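Local coordinates for protein kinectin 1 (Kinesin receptor) (Legionella pneumophila, PDB 4MU6) that is of unknown molecular function but is an effector of its bacterium, seen here as its elongated, almost wholly helical N-terminal domain, at residues K33-I36 / I42-I45; L13-I18 / L264-K269; T52-R57 / D250-A255; K274-T277 / E282-A285; K74-E79 / Q209-Y214. All coordinates share one frame; numbering follows the deposited sequence.

How the interactions relate
Interactions 1, 3 and 5 all draw on helix 43-105, while interactions 2 and 3 share helix 227-273. Interactions 1 to 3 are partly buried and lie close together in the bundled part of the chain: I36 rests on L267 between the first two, and V14 on A255 between the second and third. Their chemistry is mostly aliphatic, although interaction 2 puts the stem of a salt-bridged glutamate against an isoleucine at its border. Interaction 4 is a surface contact at a loop, joining an imidazole to a valine. Interaction 5, whose centre is about 53 Å from that of interaction 1, is buried yet built round an arginine whose charge is paired.

Interaction 1. Residues K33-I36 / I42-I45; sequences KDLI and IPWI
With CG set opposite the carbonyl carbon (chi1 -69°), the side chain of L35 leaves its helix straight for I42. I42 in turn has CG2 trans to its own backbone N and CG1 swung beside that N (chi1 -49°), and its second torsion folds CD1 back, so both ends of the branched side chain come to bear on the leucine. The two side chains cross at about a right angle. L35 CD2 does most of the touching, lying 3.8 Å from I42 CG2 and 3.9 Å from I42 CD1. The other leucine methyl, CD1, is 4.0 Å from I42 CG2, while I42 CD1 also approaches L35 CB at 4.0 Å. A beta-branched residue suits this spot because its methyl and ethyl arms can both meet one leucine tip. These contacts close a helix-loop-helix connection: helix 29-38 ends, a short loop follows, and I42 occupies the N-cap position of the long helix 43-105. P43 comes next, in the first turn, where a residue without an N-H costs the helix no backbone bond. P43, itself exposed, adds a looser contact, its CD 4.1 Å from L35 CD2. The backbone N of I42 is held by N259 OD1, and its side chain also packs on F263, both of helix 227-273. I36, next to L35 in sequence, points away from segment 42-45 and packs on L286, V289, I290 and I293 of helix 280-294.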
# COMPACT_ATOMS: atom_id res chain seq x y z
N LYS A 33 36.76 2.78 -39.55
CA LYS A 33 36.79 1.62 -40.44
C LYS A 33 36.26 0.35 -39.76
O LYS A 33 35.46 -0.39 -40.33
CB LYS A 33 38.21 1.39 -40.94
CG LYS A 33 38.31 0.42 -42.11
CD LYS A 33 39.64 -0.30 -42.10
CE LYS A 33 39.80 -1.06 -40.79
NZ LYS A 33 41.16 -1.64 -40.61
N ASP A 34 36.70 0.09 -38.53
CA ASP A 34 36.24 -1.11 -37.83
C ASP A 34 34.76 -1.01 -37.46
O ASP A 34 34.01 -1.98 -37.55
CB ASP A 34 37.10 -1.40 -36.59
CG ASP A 34 38.40 -2.12 -36.94
OD1 ASP A 34 38.41 -2.87 -37.94
OD2 ASP A 34 39.41 -1.93 -36.24
N LEU A 35 34.33 0.19 -37.07
CA LEU A 35 32.93 0.36 -36.72
C LEU A 35 32.05 0.10 -37.94
O LEU A 35 31.03 -0.57 -37.83
CB LEU A 35 32.67 1.74 -36.10
CG LEU A 35 33.27 1.96 -34.70
CD1 LEU A 35 33.12 3.40 -34.29
CD2 LEU A 35 32.62 1.06 -33.65
N ILE A 36 32.45 0.59 -39.12
CA ILE A 36 31.69 0.32 -40.34
C ILE A 36 31.66 -1.17 -40.66
O ILE A 36 30.61 -1.74 -40.91
CB ILE A 36 32.29 1.05 -41.54
CG1 ILE A 36 32.25 2.55 -41.30
CG2 ILE A 36 31.51 0.70 -42.79
CD1 ILE A 36 33.11 3.35 -42.25
N ILE A 42 27.15 0.43 -32.47
CA ILE A 42 28.38 1.04 -31.98
C ILE A 42 28.32 0.95 -30.46
O ILE A 42 27.36 1.41 -29.85
CB ILE A 42 28.51 2.53 -32.40
CG1 ILE A 42 28.25 2.72 -33.90
CG2 ILE A 42 29.87 3.09 -31.96
CD1 ILE A 42 28.92 1.71 -34.80
N PRO A 43 29.33 0.30 -29.85
CA PRO A 43 29.26 -0.01 -28.41
C PRO A 43 29.19 1.22 -27.53
O PRO A 43 28.43 1.21 -26.57
CB PRO A 43 30.54 -0.80 -28.16
CG PRO A 43 30.78 -1.50 -29.45
CD PRO A 43 30.42 -0.45 -30.50
N TRP A 44 29.98 2.25 -27.83
CA TRP A 44 29.91 3.47 -27.02
C TRP A 44 28.53 4.11 -27.09
O TRP A 44 28.01 4.60 -26.09
CB TRP A 44 30.97 4.48 -27.46
CG TRP A 44 30.95 5.73 -26.62
CD1 TRP A 44 30.22 6.88 -26.85
CD2 TRP A 44 31.66 5.96 -25.40
NE1 TRP A 44 30.46 7.80 -25.86
CE2 TRP A 44 31.34 7.26 -24.95
CE3 TRP A 44 32.54 5.18 -24.63
CZ2 TRP A 44 31.87 7.80 -23.79
CZ3 TRP A 44 33.07 5.73 -23.47
CH2 TRP A 44 32.73 7.03 -23.06
N ILE A 45 27.94 4.11 -28.27
CA ILE A 45 26.65 4.76 -28.47
C ILE A 45 25.51 3.95 -27.86
O ILE A 45 24.60 4.50 -27.22
CB ILE A 45 26.39 5.01 -29.97
CG1 ILE A 45 27.50 5.88 -30.56
CG2 ILE A 45 25.04 5.66 -30.18
CD1 ILE A 45 27.48 6.01 -32.10

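Interaction 2. Residues L13-I18 / L264-K269; sequences LVTEHI and LEELQK
I18 and E266 make a van der Waals contact between two helices, partly buried, where the short helix 10-22 lies beside helix 227-273. The methyl I18 CG2 presses on the aliphatic stem of the glutamate, 3.5 Å from E266 CB and 3.8 Å from E266 CG. Because CG2 stands trans to the backbone N of I18, it is this branch that projects at the neighbour, and the two side chains cross obliquely. Glutamate suits such a border position: its methylene groups serve as hydrocarbon, while the bend at chi2 (-62°) carries the carboxylate aside. There it meets K269, one turn on in the same helix. K269 NZ lies 2.9 Å from E266 OE2, on the syn side and 17° out of the carboxylate plane, and makes a second, weak bond to E266 OE1 at 3.2 Å. This salt bridge leaves the charge paired beside an apolar neighbour. T15 lies one turn before I18, its CG2 4.4 Å from E266 OE2, while its hydroxyl bonds to the backbone O of E11. V14 and I18 also pack on I258 and L262 respectively, so helix 10-22 packs along helix 227-273 as one member of the helical bundle at this end of the domain.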
# COMPACT_ATOMS: atom_id res chain seq x y z
N LEU A 13 15.91 9.18 -30.29
CA LEU A 13 16.87 9.06 -29.18
C LEU A 13 18.22 8.56 -29.68
O LEU A 13 19.26 9.14 -29.35
CB LEU A 13 16.33 8.14 -28.09
CG LEU A 13 17.27 7.91 -26.89
CD1 LEU A 13 17.57 9.21 -26.21
CD2 LEU A 13 16.67 6.94 -25.91
N VAL A 14 18.20 7.49 -30.46
CA VAL A 14 19.44 6.93 -30.99
C VAL A 14 20.17 7.96 -31.85
O VAL A 14 21.39 8.11 -31.76
CB VAL A 14 19.17 5.63 -31.78
CG1 VAL A 14 20.45 5.04 -32.33
CG2 VAL A 14 18.45 4.62 -30.88
N THR A 15 19.40 8.70 -32.64
CA THR A 15 19.97 9.72 -33.52
C THR A 15 20.69 10.79 -32.72
O THR A 15 21.80 11.20 -33.07
CB THR A 15 18.88 10.38 -34.38
OG1 THR A 15 18.30 9.41 -35.25
CG2 THR A 15 19.48 11.49 -35.23
N GLU A 16 20.04 11.24 -31.65
CA GLU A 16 20.62 12.26 -30.80
C GLU A 16 21.94 11.77 -30.24
O GLU A 16 22.93 12.50 -30.21
CB GLU A 16 19.66 12.62 -29.66
CG GLU A 16 20.14 13.78 -28.80
CD GLU A 16 19.35 13.90 -27.49
OE1 GLU A 16 18.94 15.03 -27.14
OE2 GLU A 16 19.15 12.87 -26.80
N HIS A 17 21.97 10.50 -29.84
CA HIS A 17 23.20 9.93 -29.30
C HIS A 17 24.27 9.66 -30.36
O HIS A 17 25.47 9.72 -30.07
CB HIS A 17 22.89 8.67 -28.49
CG HIS A 17 22.26 8.96 -27.16
ND1 HIS A 17 22.94 8.83 -25.97
CD2 HIS A 17 21.02 9.40 -26.84
CE1 HIS A 17 22.15 9.16 -24.97
NE2 HIS A 17 20.97 9.51 -25.47
N ILE A 18 23.85 9.34 -31.57
CA ILE A 18 24.80 9.22 -32.68
C ILE A 18 25.41 10.58 -33.00
O ILE A 18 26.62 10.69 -33.16
CB ILE A 18 24.14 8.67 -33.94
CG1 ILE A 18 23.80 7.20 -33.73
CG2 ILE A 18 25.06 8.85 -35.17
CD1 ILE A 18 22.85 6.69 -34.76
N LEU A 264 25.54 4.68 -39.89
CA LEU A 264 26.09 4.72 -41.24
C LEU A 264 25.59 5.97 -41.98
O LEU A 264 26.38 6.69 -42.60
CB LEU A 264 25.74 3.43 -41.98
CG LEU A 264 26.89 2.83 -42.81
CD1 LEU A 264 28.07 2.45 -41.91
CD2 LEU A 264 26.41 1.64 -43.64
N GLU A 265 24.30 6.25 -41.87
CA GLU A 265 23.70 7.47 -42.45
C GLU A 265 24.34 8.74 -41.91
O GLU A 265 24.68 9.66 -42.66
CB GLU A 265 22.19 7.53 -42.14
CG GLU A 265 21.33 6.53 -42.90
CD GLU A 265 21.12 6.93 -44.35
OE1 GLU A 265 21.32 8.12 -44.68
OE2 GLU A 265 20.74 6.05 -45.17
N GLU A 266 24.50 8.81 -40.59
CA GLU A 266 25.02 10.02 -39.99
C GLU A 266 26.50 10.18 -40.25
O GLU A 266 27.02 11.28 -40.25
CB GLU A 266 24.74 10.05 -38.49
CG GLU A 266 23.30 10.35 -38.15
CD GLU A 266 22.88 11.72 -38.64
OE1 GLU A 266 23.73 12.64 -38.63
OE2 GLU A 266 21.70 11.88 -39.03
N LEU A 267 27.19 9.06 -40.48
CA LEU A 267 28.63 9.09 -40.63
C LEU A 267 28.94 9.69 -41.99
O LEU A 267 29.90 10.45 -42.14
CB LEU A 267 29.19 7.67 -40.56
CG LEU A 267 30.68 7.56 -40.88
CD1 LEU A 267 31.48 8.34 -39.83
CD2 LEU A 267 31.11 6.11 -40.93
N GLN A 268 28.10 9.34 -42.96
CA GLN A 268 28.20 9.88 -44.31
C GLN A 268 28.13 11.40 -44.22
O GLN A 268 28.98 12.10 -44.79
CB GLN A 268 27.10 9.29 -45.20
CG GLN A 268 27.22 9.63 -46.68
CD GLN A 268 28.29 8.81 -47.40
OE1 GLN A 268 29.48 9.12 -47.31
NE2 GLN A 268 27.86 7.79 -48.14
N LYS A 269 27.15 11.91 -43.47
CA LYS A 269 27.00 13.36 -43.28
C LYS A 269 28.24 13.97 -42.65
O LYS A 269 28.76 14.97 -43.13
CB LYS A 269 25.76 13.68 -42.45
CG LYS A 269 24.46 13.30 -43.12
CD LYS A 269 23.32 13.13 -42.13
CE LYS A 269 22.81 14.46 -41.59
NZ LYS A 269 21.73 14.29 -40.56

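Interaction 3. Residues T52-R57 / D250-A255; sequences TLLKSR and DLIQEA
L53 reaches across to helix 250-255 and straddles L251 and I252. Its CG lies opposite the carbonyl carbon and its second torsion is extended (chi2 165°), which pushes the isobutyl fork away from its own helix. One prong, L53 CD1, lies 3.7 Å from I252 CG1 and also touches the main chain at the 251-252 link, 3.9 Å from both L251 C and I252 N. The other prong, L53 CD2, meets the side chain of L251, 4.1 Å from L251 CB. The leucine runs past I252 in the opposite direction but meets L251 at about a right angle. I252 sends CG1 beside its backbone N, which brings the end of the chain round to the partner helix; its CD1 then makes a loose contact with L54 CD2 at 4.4 Å. Leucines, branched at CG, and an isoleucine, branched at CB, thus meet between the helices; the axes of segments 52-57 and 250-255 come within 10.5 Å. On another side of helix 52-57, S56 OG donates to T52 O at 3.1 Å, from the face of that carbonyl opposite to S56 N. The segments run nearly antiparallel (161°) as parts of helices 43-105 and 227-273, and helix 10-22 lies against both, through H17 on T52 and V14 on A255.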
# COMPACT_ATOMS: atom_id res chain seq x y z
N THR A 52 20.53 6.17 -20.75
CA THR A 52 19.37 7.06 -20.83
C THR A 52 18.06 6.29 -20.63
O THR A 52 17.16 6.76 -19.92
CB THR A 52 19.30 7.79 -22.18
OG1 THR A 52 20.38 8.74 -22.26
CG2 THR A 52 17.96 8.52 -22.33
N LEU A 53 17.92 5.13 -21.25
CA LEU A 53 16.67 4.38 -21.11
C LEU A 53 16.46 3.87 -19.68
O LEU A 53 15.34 3.86 -19.16
CB LEU A 53 16.58 3.23 -22.12
CG LEU A 53 16.32 3.71 -23.55
CD1 LEU A 53 16.60 2.63 -24.56
CD2 LEU A 53 14.88 4.18 -23.66
N LEU A 54 17.55 3.46 -19.04
CA LEU A 54 17.47 2.94 -17.68
C LEU A 54 17.09 4.04 -16.70
O LEU A 54 16.28 3.81 -15.78
CB LEU A 54 18.79 2.31 -17.26
CG LEU A 54 19.11 1.02 -18.01
CD1 LEU A 54 20.54 0.65 -17.76
CD2 LEU A 54 18.16 -0.10 -17.56
N LYS A 55 17.68 5.23 -16.89
CA LYS A 55 17.35 6.38 -16.07
C LYS A 55 15.89 6.76 -16.24
O LYS A 55 15.21 7.06 -15.26
CB LYS A 55 18.21 7.58 -16.40
CG LYS A 55 19.63 7.54 -15.83
CD LYS A 55 20.49 8.67 -16.43
CE LYS A 55 21.93 8.68 -15.88
NZ LYS A 55 22.81 7.62 -16.44
N SER A 56 15.42 6.73 -17.48
CA SER A 56 14.01 6.98 -17.80
C SER A 56 13.08 5.95 -17.15
O SER A 56 12.02 6.30 -16.61
CB SER A 56 13.81 6.96 -19.32
OG SER A 56 14.40 8.10 -19.92
N ARG A 57 13.47 4.68 -17.23
CA ARG A 57 12.71 3.62 -16.61
C ARG A 57 12.67 3.84 -15.11
O ARG A 57 11.62 3.73 -14.48
CB ARG A 57 13.34 2.26 -16.87
CG ARG A 57 12.57 1.11 -16.17
CD ARG A 57 13.49 -0.05 -15.93
NE ARG A 57 14.57 0.34 -15.03
CZ ARG A 57 15.69 -0.35 -14.84
NH1 ARG A 57 15.90 -1.47 -15.51
NH2 ARG A 57 16.60 0.10 -13.99
N ASP A 250 12.48 -3.79 -24.06
CA ASP A 250 12.06 -3.78 -25.46
C ASP A 250 12.63 -2.57 -26.20
O ASP A 250 13.03 -2.67 -27.36
CB ASP A 250 10.54 -3.76 -25.58
CG ASP A 250 9.90 -5.08 -25.19
OD1 ASP A 250 10.64 -6.08 -25.05
OD2 ASP A 250 8.66 -5.11 -25.04
N LEU A 251 12.64 -1.43 -25.52
CA LEU A 251 13.19 -0.20 -26.08
C LEU A 251 14.70 -0.31 -26.31
O LEU A 251 15.24 0.16 -27.32
CB LEU A 251 12.87 0.97 -25.15
CG LEU A 251 11.46 1.55 -25.33
CD1 LEU A 251 11.11 2.55 -24.22
CD2 LEU A 251 11.33 2.19 -26.71
N ILE A 252 15.38 -0.97 -25.38
CA ILE A 252 16.79 -1.22 -25.56
C ILE A 252 17.03 -2.13 -26.77
O ILE A 252 17.90 -1.85 -27.60
CB ILE A 252 17.43 -1.79 -24.29
CG1 ILE A 252 17.44 -0.71 -23.20
CG2 ILE A 252 18.87 -2.25 -24.57
CD1 ILE A 252 17.54 -1.25 -21.81
N GLN A 253 16.24 -3.19 -26.89
CA GLN A 253 16.38 -4.09 -28.02
C GLN A 253 16.09 -3.38 -29.34
O GLN A 253 16.77 -3.60 -30.32
CB GLN A 253 15.48 -5.32 -27.87
CG GLN A 253 15.58 -6.30 -29.03
CD GLN A 253 17.00 -6.74 -29.30
OE1 GLN A 253 17.84 -6.81 -28.39
NE2 GLN A 253 17.30 -7.04 -30.57
N GLU A 254 15.08 -2.51 -29.35
CA GLU A 254 14.76 -1.72 -30.53
C GLU A 254 15.92 -0.81 -30.95
O GLU A 254 16.35 -0.81 -32.12
CB GLU A 254 13.51 -0.88 -30.29
CG GLU A 254 12.65 -0.71 -31.52
CD GLU A 254 11.25 -0.21 -31.19
OE1 GLU A 254 10.76 -0.47 -30.07
OE2 GLU A 254 10.63 0.44 -32.07
N ALA A 255 16.40 -0.03 -30.00
CA ALA A 255 17.51 0.87 -30.20
C ALA A 255 18.73 0.11 -30.70
O ALA A 255 19.50 0.62 -31.51
CB ALA A 255 17.85 1.62 -28.90

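Interaction 4. Residues K274-T277 / E282-A285; sequences KKHT and EVDA
H276 and V283 meet across the short loop that joins helix 227-273 to helix 280-294, a helix-loop-helix connection at the surface of the domain. The apolar part is one methyl against one ring: V283 CG2 lies 3.8 Å from H276 CE1 and 4.2 Å from H276 NE2, and the two side chains cross at about a right angle. An imidazole suits this spot, since its carbon can pack on a valine while a nitrogen serves the loop. With chi1 at 61°, CG of H276 lies between the backbone N and the carbonyl carbon, a crowded position in which the ring stays close to its own loop and ND1 bonds to the backbone N of L278.

The polar groups find partners outside the two segments. T277 O and E282 OE1 are 4.1 Å apart without bonding. E282 OE1 instead accepts from the backbone N of S279, just before helix 280-294, which is one half of a capping box, while the T277 hydroxyl bonds to E25 O, tying the loop to a distant part of the chain.

The backbone sets the loop's path. K274 leaves the preceding helix with positive phi (68°), and K275 centres an inverse gamma turn, closed by a weak bond from H276 N to K274 O at 3.0 Å. That same K274 O lies 4.3 Å above one face of the H276 ring, offset toward its rim.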
# COMPACT_ATOMS: atom_id res chain seq x y z
N LYS A 274 33.06 18.02 -43.11
CA LYS A 274 34.44 18.41 -42.85
C LYS A 274 34.74 18.93 -41.43
O LYS A 274 35.81 19.49 -41.19
CB LYS A 274 34.94 19.42 -43.89
CG LYS A 274 34.69 19.00 -45.32
CD LYS A 274 35.34 19.96 -46.29
CE LYS A 274 35.23 19.45 -47.71
NZ LYS A 274 36.14 20.22 -48.60
N LYS A 275 33.82 18.74 -40.49
CA LYS A 275 34.13 19.02 -39.09
C LYS A 275 34.81 17.80 -38.48
O LYS A 275 34.24 17.10 -37.63
CB LYS A 275 32.87 19.38 -38.29
CG LYS A 275 32.17 20.64 -38.78
CD LYS A 275 31.19 21.15 -37.75
CE LYS A 275 31.91 21.74 -36.55
NZ LYS A 275 32.81 22.86 -36.94
N HIS A 276 36.04 17.54 -38.92
CA HIS A 276 36.77 16.34 -38.53
C HIS A 276 38.23 16.53 -38.90
O HIS A 276 38.58 17.55 -39.49
CB HIS A 276 36.19 15.09 -39.22
CG HIS A 276 36.26 15.13 -40.72
ND1 HIS A 276 37.46 15.06 -41.40
CD2 HIS A 276 35.29 15.26 -41.66
CE1 HIS A 276 37.22 15.14 -42.70
NE2 HIS A 276 35.92 15.26 -42.88
N THR A 277 39.07 15.55 -38.58
CA THR A 277 40.52 15.69 -38.76
C THR A 277 41.06 14.64 -39.74
O THR A 277 42.27 14.35 -39.78
CB THR A 277 41.26 15.58 -37.41
OG1 THR A 277 40.69 14.51 -36.63
CG2 THR A 277 41.10 16.87 -36.63
N GLU A 282 41.82 9.61 -46.44
CA GLU A 282 41.16 8.86 -45.38
C GLU A 282 39.65 8.82 -45.59
O GLU A 282 39.02 7.75 -45.53
CB GLU A 282 41.51 9.47 -44.01
CG GLU A 282 42.94 9.17 -43.59
CD GLU A 282 43.30 9.73 -42.22
OE1 GLU A 282 42.84 10.85 -41.88
OE2 GLU A 282 44.04 9.05 -41.48
N VAL A 283 39.08 9.99 -45.86
CA VAL A 283 37.66 10.13 -46.17
C VAL A 283 37.25 9.20 -47.32
O VAL A 283 36.28 8.45 -47.21
CB VAL A 283 37.32 11.59 -46.57
CG1 VAL A 283 35.86 11.73 -46.83
CG2 VAL A 283 37.73 12.53 -45.46
N ASP A 284 38.00 9.24 -48.41
CA ASP A 284 37.66 8.44 -49.57
C ASP A 284 37.76 6.96 -49.26
O ASP A 284 36.95 6.16 -49.74
CB ASP A 284 38.54 8.81 -50.77
CG ASP A 284 38.12 10.12 -51.42
OD1 ASP A 284 37.01 10.62 -51.09
OD2 ASP A 284 38.89 10.64 -52.25
N ALA A 285 38.76 6.60 -48.45
CA ALA A 285 38.95 5.21 -48.05
C ALA A 285 37.79 4.71 -47.17
O ALA A 285 37.44 3.54 -47.21
CB ALA A 285 40.27 5.03 -47.32

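Interaction 5. Residues K74-E79 / Q209-Y214; sequences KAQLAE and QARIGY
L77 lays its CD1 methyl over the guanidinium of R211, 3.5 Å above the plane and over its centre. The methyl is therefore almost equally near to several atoms of the group: 3.6 Å from R211 CZ, 3.7 Å from R211 NE and 3.8 Å from R211 NH1. A guanidinium binds polar partners in its plane and presents flat, weakly hydrated faces, so a leucine methyl is a fitting cover. The leucine CG stands trans to the backbone N (chi1 -171°), which turns the end of the side chain toward the arginine. R211 comes from the other helix with its chain extended from CG to NE, spanning a gap that leaves the nearest CA atoms, those of L77 and R211, 9.5 Å apart. This is a helix-helix contact near the middle of the elongated domain, between helix 43-105, here in a predicted coiled-coil stretch, and helix 158-217 close to its C-terminal end. At the edge of the guanidinium, near its plane, Q76 CG lies 3.7 Å from R211 NH2; the Q76 amide is turned 41° from the guanidinium. The buried charge is answered by D80, whose OD2 forms a salt bridge with R211 NH2. Q76 NE2 bonds to the other oxygen of D80, probably steadying that carboxylate, while Q76 OE1 takes hydrogen bonds from N229 ND2 and the backbone N of S226.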
# COMPACT_ATOMS: atom_id res chain seq x y z
N LYS A 74 -3.64 7.18 1.90
CA LYS A 74 -4.86 7.95 2.17
C LYS A 74 -6.04 7.05 2.52
O LYS A 74 -6.90 7.42 3.33
CB LYS A 74 -5.22 8.81 0.95
CG LYS A 74 -4.23 9.96 0.64
CD LYS A 74 -4.51 10.57 -0.73
CE LYS A 74 -3.66 11.82 -0.98
NZ LYS A 74 -3.77 12.33 -2.38
N ALA A 75 -6.09 5.89 1.89
CA ALA A 75 -7.19 4.97 2.09
C ALA A 75 -7.09 4.41 3.50
O ALA A 75 -8.08 4.35 4.23
CB ALA A 75 -7.15 3.86 1.05
N GLN A 76 -5.88 4.03 3.91
CA GLN A 76 -5.68 3.55 5.28
C GLN A 76 -5.97 4.61 6.33
O GLN A 76 -6.52 4.30 7.39
CB GLN A 76 -4.26 3.03 5.50
CG GLN A 76 -4.05 2.45 6.90
CD GLN A 76 -4.68 1.08 7.08
OE1 GLN A 76 -4.32 0.12 6.38
NE2 GLN A 76 -5.61 0.97 8.03
N LEU A 77 -5.57 5.85 6.05
CA LEU A 77 -5.84 6.93 7.00
C LEU A 77 -7.34 7.07 7.19
O LEU A 77 -7.82 7.06 8.32
CB LEU A 77 -5.22 8.26 6.56
CG LEU A 77 -5.29 9.37 7.62
CD1 LEU A 77 -4.68 8.94 8.97
CD2 LEU A 77 -4.62 10.66 7.14
N ALA A 78 -8.08 7.16 6.09
CA ALA A 78 -9.54 7.21 6.16
C ALA A 78 -10.18 6.02 6.92
O ALA A 78 -11.12 6.20 7.69
CB ALA A 78 -10.14 7.36 4.75
N GLU A 79 -9.67 4.80 6.70
CA GLU A 79 -10.18 3.62 7.41
C GLU A 79 -9.96 3.80 8.90
O GLU A 79 -10.84 3.50 9.71
CB GLU A 79 -9.45 2.35 6.97
CG GLU A 79 -10.13 1.52 5.91
CD GLU A 79 -9.34 0.26 5.58
OE1 GLU A 79 -8.44 0.33 4.71
OE2 GLU A 79 -9.62 -0.79 6.19
N GLN A 209 2.50 6.42 14.10
CA GLN A 209 3.92 6.64 14.31
C GLN A 209 4.67 6.52 12.98
O GLN A 209 5.55 7.34 12.67
CB GLN A 209 4.46 5.63 15.31
CG GLN A 209 5.94 5.81 15.62
CD GLN A 209 6.19 6.91 16.64
OE1 GLN A 209 5.26 7.57 17.11
NE2 GLN A 209 7.46 7.11 16.99
N ALA A 210 4.32 5.49 12.21
CA ALA A 210 4.98 5.25 10.92
C ALA A 210 4.76 6.43 9.99
O ALA A 210 5.63 6.76 9.18
CB ALA A 210 4.46 3.97 10.27
N ARG A 211 3.59 7.05 10.09
CA ARG A 211 3.29 8.18 9.22
C ARG A 211 4.25 9.35 9.46
O ARG A 211 4.60 10.05 8.51
CB ARG A 211 1.83 8.62 9.34
CG ARG A 211 0.84 7.59 8.78
CD ARG A 211 -0.58 8.13 8.70
NE ARG A 211 -1.51 7.06 8.40
CZ ARG A 211 -2.22 6.39 9.30
NH1 ARG A 211 -2.15 6.68 10.59
NH2 ARG A 211 -3.02 5.42 8.91
N ILE A 212 4.67 9.54 10.71
CA ILE A 212 5.66 10.57 11.02
C ILE A 212 6.95 10.34 10.22
O ILE A 212 7.51 11.26 9.67
CB ILE A 212 6.01 10.59 12.52
CG1 ILE A 212 4.78 10.97 13.37
CG2 ILE A 212 7.17 11.53 12.78
CD1 ILE A 212 4.31 12.40 13.16
N GLY A 213 7.41 9.10 10.18
CA GLY A 213 8.60 8.77 9.42
C GLY A 213 8.37 8.91 7.93
O GLY A 213 9.18 9.51 7.22
N TYR A 214 7.25 8.37 7.45
CA TYR A 214 6.96 8.43 6.02
C TYR A 214 6.84 9.86 5.53
O TYR A 214 7.39 10.22 4.49
CB TYR A 214 5.68 7.65 5.68
CG TYR A 214 5.21 7.81 4.25
CD1 TYR A 214 5.86 7.16 3.20
CD2 TYR A 214 4.12 8.62 3.94
CE1 TYR A 214 5.42 7.30 1.89
CE2 TYR A 214 3.67 8.76 2.63
CZ TYR A 214 4.33 8.10 1.61
OH TYR A 214 3.90 8.24 0.32